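Local coordinates for protein nucleoporin NUP170 (Chaetomium thermophilum, PDB 5HAX) that probably serves as a structural scaffold nucleoporin of the nuclear pore complex, pairing an N-terminal beta-propeller with a helical C-terminal region, at residues L296-A301 and L307-L312; A301-K306 and R385-Y390. One frame throughout, in Å; residues are numbered along the deposited sequence.

Contact 1 of 2, residues L296-A301 and L307-L312; sequences LSPIPA and LHLMAL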
loop_
_atom_site.group_PDB
_atom_site.type_symbol
_atom_site.label_atom_id
_atom_site.label_comp_id
_atom_site.label_asym_id
_atom_site.label_seq_id
_atom_site.Cartn_x
_atom_site.Cartn_y
_atom_site.Cartn_z
ATOM N N LEU A 296 11.361 -10.083 9.230
ATOM C CA LEU A 296 11.904 -9.202 8.209
ATOM C C LEU A 296 10.763 -8.618 7.387
ATOM O O LEU A 296 9.644 -9.136 7.381
ATOM C CB LEU A 296 12.879 -9.940 7.280
ATOM C CG LEU A 296 14.061 -10.655 7.935
ATOM C CD1 LEU A 296 14.915 -11.333 6.876
ATOM C CD2 LEU A 296 14.899 -9.693 8.769
ATOM N N SER A 297 11.061 -7.524 6.693
ATOM C CA SER A 297 10.115 -6.914 5.769
ATOM C C SER A 297 10.882 -6.240 4.637
ATOM O O SER A 297 11.564 -5.233 4.869
ATOM C CB SER A 297 9.226 -5.901 6.485
ATOM O OG SER A 297 8.174 -5.478 5.640
ATOM N N PRO A 298 10.816 -6.761 3.412
ATOM C CA PRO A 298 11.538 -6.118 2.307
ATOM C C PRO A 298 11.005 -4.722 2.019
ATOM O O PRO A 298 9.815 -4.439 2.173
ATOM C CB PRO A 298 11.295 -7.062 1.123
ATOM C CG PRO A 298 10.921 -8.369 1.740
ATOM C CD PRO A 298 10.172 -8.013 2.981
ATOM N N ILE A 299 11.910 -3.850 1.599
ATOM C CA ILE A 299 11.586 -2.496 1.158
ATOM C C ILE A 299 11.860 -2.429 -0.341
ATOM O O ILE A 299 13.007 -2.630 -0.759
ATOM C CB ILE A 299 12.404 -1.441 1.920
ATOM C CG1 ILE A 299 12.115 -1.546 3.423
ATOM C CG2 ILE A 299 12.078 -0.042 1.406
ATOM C CD1 ILE A 299 13.030 -0.713 4.295
ATOM N N PRO A 300 10.859 -2.163 -1.180
ATOM C CA PRO A 300 11.070 -2.233 -2.629
ATOM C C PRO A 300 11.884 -1.057 -3.151
ATOM O O PRO A 300 11.987 0.000 -2.525
ATOM C CB PRO A 300 9.645 -2.218 -3.192
ATOM C CG PRO A 300 8.862 -1.459 -2.179
ATOM C CD PRO A 300 9.473 -1.788 -0.844
ATOM N N ALA A 301 12.467 -1.261 -4.336
ATOM C CA ALA A 301 13.296 -0.227 -4.951
ATOM C C ALA A 301 12.481 1.005 -5.321
ATOM O O ALA A 301 13.030 2.110 -5.400
ATOM C CB ALA A 301 13.999 -0.784 -6.188
ATOM N N LEU A 307 18.077 1.617 1.309
ATOM C CA LEU A 307 17.496 0.766 2.344
ATOM C C LEU A 307 16.695 -0.356 1.696
ATOM O O LEU A 307 15.661 -0.113 1.067
ATOM C CB LEU A 307 16.625 1.593 3.285
ATOM C CG LEU A 307 17.376 2.609 4.148
ATOM C CD1 LEU A 307 16.395 3.451 4.947
ATOM C CD2 LEU A 307 18.368 1.917 5.078
ATOM N N HIS A 308 17.172 -1.589 1.866
ATOM C CA HIS A 308 16.568 -2.771 1.264
ATOM C C HIS A 308 15.615 -3.513 2.189
ATOM O O HIS A 308 14.717 -4.207 1.700
ATOM C CB HIS A 308 17.658 -3.759 0.829
ATOM C CG HIS A 308 18.307 -3.424 -0.478
ATOM N ND1 HIS A 308 18.878 -2.196 -0.737
ATOM C CD2 HIS A 308 18.497 -4.169 -1.593
ATOM C CE1 HIS A 308 19.380 -2.196 -1.959
ATOM N NE2 HIS A 308 19.164 -3.382 -2.499
ATOM N N LEU A 309 15.784 -3.400 3.505
ATOM C CA LEU A 309 15.196 -4.379 4.407
ATOM C C LEU A 309 14.999 -3.773 5.788
ATOM O O LEU A 309 15.859 -3.036 6.277
ATOM C CB LEU A 309 16.102 -5.613 4.496
ATOM C CG LEU A 309 15.550 -6.872 5.154
ATOM C CD1 LEU A 309 14.438 -7.466 4.305
ATOM C CD2 LEU A 309 16.675 -7.872 5.362
ATOM N N MET A 310 13.866 -4.095 6.409
ATOM C CA MET A 310 13.627 -3.815 7.817
ATOM C C MET A 310 13.673 -5.120 8.599
ATOM O O MET A 310 13.135 -6.140 8.155
ATOM C CB MET A 310 12.274 -3.134 8.042
ATOM C CG MET A 310 12.109 -2.572 9.451
ATOM S SD MET A 310 10.405 -2.171 9.887
ATOM C CE MET A 310 9.724 -3.811 10.133
ATOM N N ALA A 311 14.315 -5.082 9.763
ATOM C CA ALA A 311 14.398 -6.226 10.660
ATOM C C ALA A 311 13.897 -5.801 12.030
ATOM O O ALA A 311 14.304 -4.754 12.544
ATOM C CB ALA A 311 15.830 -6.762 10.750
ATOM N N LEU A 312 13.008 -6.602 12.608
ATOM C CA LEU A 312 12.395 -6.308 13.897
ATOM C C LEU A 312 12.989 -7.218 14.963
ATOM O O LEU A 312 13.003 -8.442 14.800
ATOM C CB LEU A 312 10.877 -6.494 13.833
ATOM C CG LEU A 312 10.127 -6.184 15.133
ATOM C CD1 LEU A 312 10.216 -4.701 15.464
ATOM C CD2 LEU A 312 8.679 -6.624 15.032
#

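Contact 2 of 2, residues A301-K306 and R385-Y390; sequences ATEASK and RFSPGY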
loop_
_atom_site.group_PDB
_atom_site.type_symbol
_atom_site.label_atom_id
_atom_site.label_comp_id
_atom_site.label_asym_id
_atom_site.label_seq_id
_atom_site.Cartn_x
_atom_site.Cartn_y
_atom_site.Cartn_z
ATOM N N ALA A 301 12.467 -1.261 -4.336
ATOM C CA ALA A 301 13.296 -0.227 -4.951
ATOM C C ALA A 301 12.481 1.005 -5.321
ATOM O O ALA A 301 13.030 2.110 -5.400
ATOM C CB ALA A 301 13.999 -0.784 -6.188
ATOM N N THR A 302 11.178 0.838 -5.554
ATOM C CA THR A 302 10.320 1.986 -5.827
ATOM C C THR A 302 10.242 2.921 -4.629
ATOM O O THR A 302 10.043 4.130 -4.797
ATOM C CB THR A 302 8.919 1.509 -6.213
ATOM O OG1 THR A 302 8.387 0.689 -5.166
ATOM C CG2 THR A 302 8.966 0.704 -7.501
ATOM N N GLU A 303 10.404 2.385 -3.418
ATOM C CA GLU A 303 10.282 3.170 -2.197
ATOM C C GLU A 303 11.610 3.777 -1.763
ATOM O O GLU A 303 11.642 4.916 -1.282
ATOM C CB GLU A 303 9.713 2.299 -1.073
ATOM C CG GLU A 303 9.434 3.055 0.219
ATOM C CD GLU A 303 8.612 2.246 1.208
ATOM O OE1 GLU A 303 8.464 1.023 1.005
ATOM O OE2 GLU A 303 8.108 2.834 2.185
ATOM N N ALA A 304 12.709 3.043 -1.927
ATOM C CA ALA A 304 14.012 3.512 -1.480
ATOM C C ALA A 304 15.099 2.809 -2.277
ATOM O O ALA A 304 14.978 1.621 -2.590
ATOM C CB ALA A 304 14.204 3.263 0.018
ATOM N N SER A 305 16.163 3.549 -2.591
ATOM C CA SER A 305 17.275 2.991 -3.353
ATOM C C SER A 305 18.213 2.182 -2.463
ATOM O O SER A 305 18.548 1.036 -2.782
ATOM C CB SER A 305 18.046 4.114 -4.045
ATOM O OG SER A 305 19.234 3.624 -4.638
ATOM N N LYS A 306 18.644 2.764 -1.345
ATOM C CA LYS A 306 19.655 2.151 -0.490
ATOM C C LYS A 306 19.054 1.174 0.518
ATOM O O LYS A 306 19.474 0.014 0.581
ATOM C CB LYS A 306 20.444 3.246 0.235
ATOM C CG LYS A 306 21.272 4.120 -0.698
ATOM C CD LYS A 306 21.801 5.355 0.011
ATOM C CE LYS A 306 22.532 6.276 -0.956
ATOM N NZ LYS A 306 22.869 7.588 -0.339
ATOM N N ARG A 385 5.588 -4.702 8.091
ATOM C CA ARG A 385 5.720 -3.368 7.515
ATOM C C ARG A 385 5.126 -3.370 6.115
ATOM O O ARG A 385 5.402 -4.274 5.319
ATOM C CB ARG A 385 7.180 -2.905 7.457
ATOM C CG ARG A 385 7.350 -1.472 6.949
ATOM C CD ARG A 385 8.804 -1.148 6.620
ATOM N NE ARG A 385 8.978 0.245 6.211
ATOM C CZ ARG A 385 8.788 0.700 4.974
ATOM N NH1 ARG A 385 8.405 -0.119 4.002
ATOM N NH2 ARG A 385 8.973 1.987 4.707
ATOM N N PHE A 386 4.314 -2.355 5.823
ATOM C CA PHE A 386 3.744 -2.143 4.499
ATOM C C PHE A 386 4.084 -0.737 4.034
ATOM O O PHE A 386 4.026 0.214 4.821
ATOM C CB PHE A 386 2.221 -2.336 4.507
ATOM C CG PHE A 386 1.780 -3.654 5.070
ATOM C CD1 PHE A 386 1.777 -4.790 4.282
ATOM C CD2 PHE A 386 1.364 -3.757 6.386
ATOM C CE1 PHE A 386 1.372 -6.004 4.795
ATOM C CE2 PHE A 386 0.958 -4.970 6.904
ATOM C CZ PHE A 386 0.962 -6.094 6.108
ATOM N N SER A 387 4.457 -0.610 2.763
ATOM C CA SER A 387 4.698 0.700 2.169
ATOM C C SER A 387 3.469 1.579 2.380
ATOM O O SER A 387 2.342 1.096 2.264
ATOM C CB SER A 387 5.012 0.581 0.675
ATOM O OG SER A 387 6.174 -0.197 0.448
ATOM N N PRO A 388 3.672 2.873 2.683
ATOM C CA PRO A 388 4.937 3.609 2.771
ATOM C C PRO A 388 5.578 3.578 4.161
ATOM O O PRO A 388 6.379 4.461 4.473
ATOM C CB PRO A 388 4.516 5.029 2.403
ATOM C CG PRO A 388 3.151 5.145 2.992
ATOM C CD PRO A 388 2.525 3.763 2.930
ATOM N N GLY A 389 5.235 2.585 4.982
ATOM C CA GLY A 389 5.846 2.449 6.293
ATOM C C GLY A 389 4.889 2.082 7.410
ATOM O O GLY A 389 5.260 2.152 8.587
ATOM N N TYR A 390 3.662 1.696 7.066
ATOM C CA TYR A 390 2.704 1.245 8.070
ATOM C C TYR A 390 3.277 0.056 8.834
ATOM O O TYR A 390 3.634 -0.959 8.232
ATOM C CB TYR A 390 1.385 0.856 7.400
ATOM C CG TYR A 390 0.781 1.908 6.491
ATOM C CD1 TYR A 390 0.883 3.265 6.784
ATOM C CD2 TYR A 390 0.103 1.537 5.334
ATOM C CE1 TYR A 390 0.324 4.218 5.948
ATOM C CE2 TYR A 390 -0.457 2.480 4.497
ATOM C CZ TYR A 390 -0.347 3.818 4.806
ATOM O OH TYR A 390 -0.906 4.752 3.961
#

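Contact 1 of 2, residues L296-A301 and L307-L312
S297 and M310 form the hydrogen-bonded pair of this antiparallel ladder, each giving its N-H to the other's carbonyl. The bond from M310 N to S297 O is 3.0 Å long and nearly straight at 172°, whereas that from S297 N to M310 O is more bent. A third backbone bond, I299 N to H308 O at 2.8 Å, carries the pairing past the end of strand 293-298. L296 with A311 and P298 with L309 are the flanking non-hydrogen-bonded pairs, and L296 CA adds a C-H...O contact to M310 O.

Apolar contacts follow the faces of the sheet. On the face of L296, P298, L309 and A311, the two methyls of L296 divide their work: CD2 lies 3.7 Å from A311 CB, and CD1 meets L309 CD2 at 4.2 Å. L309 starts out along its own face of the sheet, but chi1 -168° and chi2 68° together bring CD1 back to 3.8 Å from P298 CA. I299 leans over the partner strand, with CD1 3.9 Å from L309 N and CG2 3.6 Å from L307 O. Cut back to an alanine here, the side chain would lose CG1, CG2 and CD1, which is likely to open a gap over the backbone of L307 to L309.

The two strands make a beta hairpin at the edge of a propeller-type sheet. Backbone bonds join strand 307-313 to strand 318-324, with a classic bulge where H308 and L309 both face L321. L296 packs on L245 of strand 241-246, and P298 on that strand and on 230-236.

Contact 2 of 2, residues A301-K306 and R385-Y390
E303 reaches across to R385 and S387, and its carboxylate gathers nearly all of the contact. R385 grips it end-on with two nitrogens: NH2 lies 2.8 Å from E303 OE2 and NH1 a longer 3.2 Å from E303 OE1. Both oxygens lie close to the guanidinium plane, but the carboxylate is turned 45° from that plane. S387 OG donates to E303 OE1 as well, at 2.7 Å. It arrives at the carboxylate face opposite to the one used by NH1, so OE1 is held between two donors. An extended R385 chain, with CG anti to the backbone N (chi1 -176°), delivers the guanidinium from the opposite direction to E303. P388 belongs to this tight side too, its backbone C 3.3 Å from E303 OE2.

This buried salt bridge ties the hairpin loop of one propeller-type sheet to the turn joining strands 380-386 and 390-395 of another. A cis peptide before P388 and a classic bulge, in which G389 and Y390 both face F386, shape that turn. G389 CA lies 3.4 Å above the plane of the R385 guanidinium, offset toward its rim.

The loose side begins past E303, where the 301-306 loop runs outward to the exposed S305 and K306; there K306 N bonds to D27 and S305 N does so weakly.

Overall arrangement
Both contacts are buried, with centres 7 Å apart, and they illustrate two ways of building with beta-sheets. Contact 1 works within one sheet, holding adjacent strands by backbone pairing and aliphatic side chains over a much larger buried area. Contact 2 works between sheets: 301-306 belongs to the loop that closes the same hairpin, and its smaller interface relies on charge and a hydroxyl. A301 belongs to both. R385 also brings them together, its CD resting against M310 SD at 3.8 Å and its carbonyl O receiving a weak hydrogen bond from S297 OG. The far end of the hairpin loop is the exposed side of the pair.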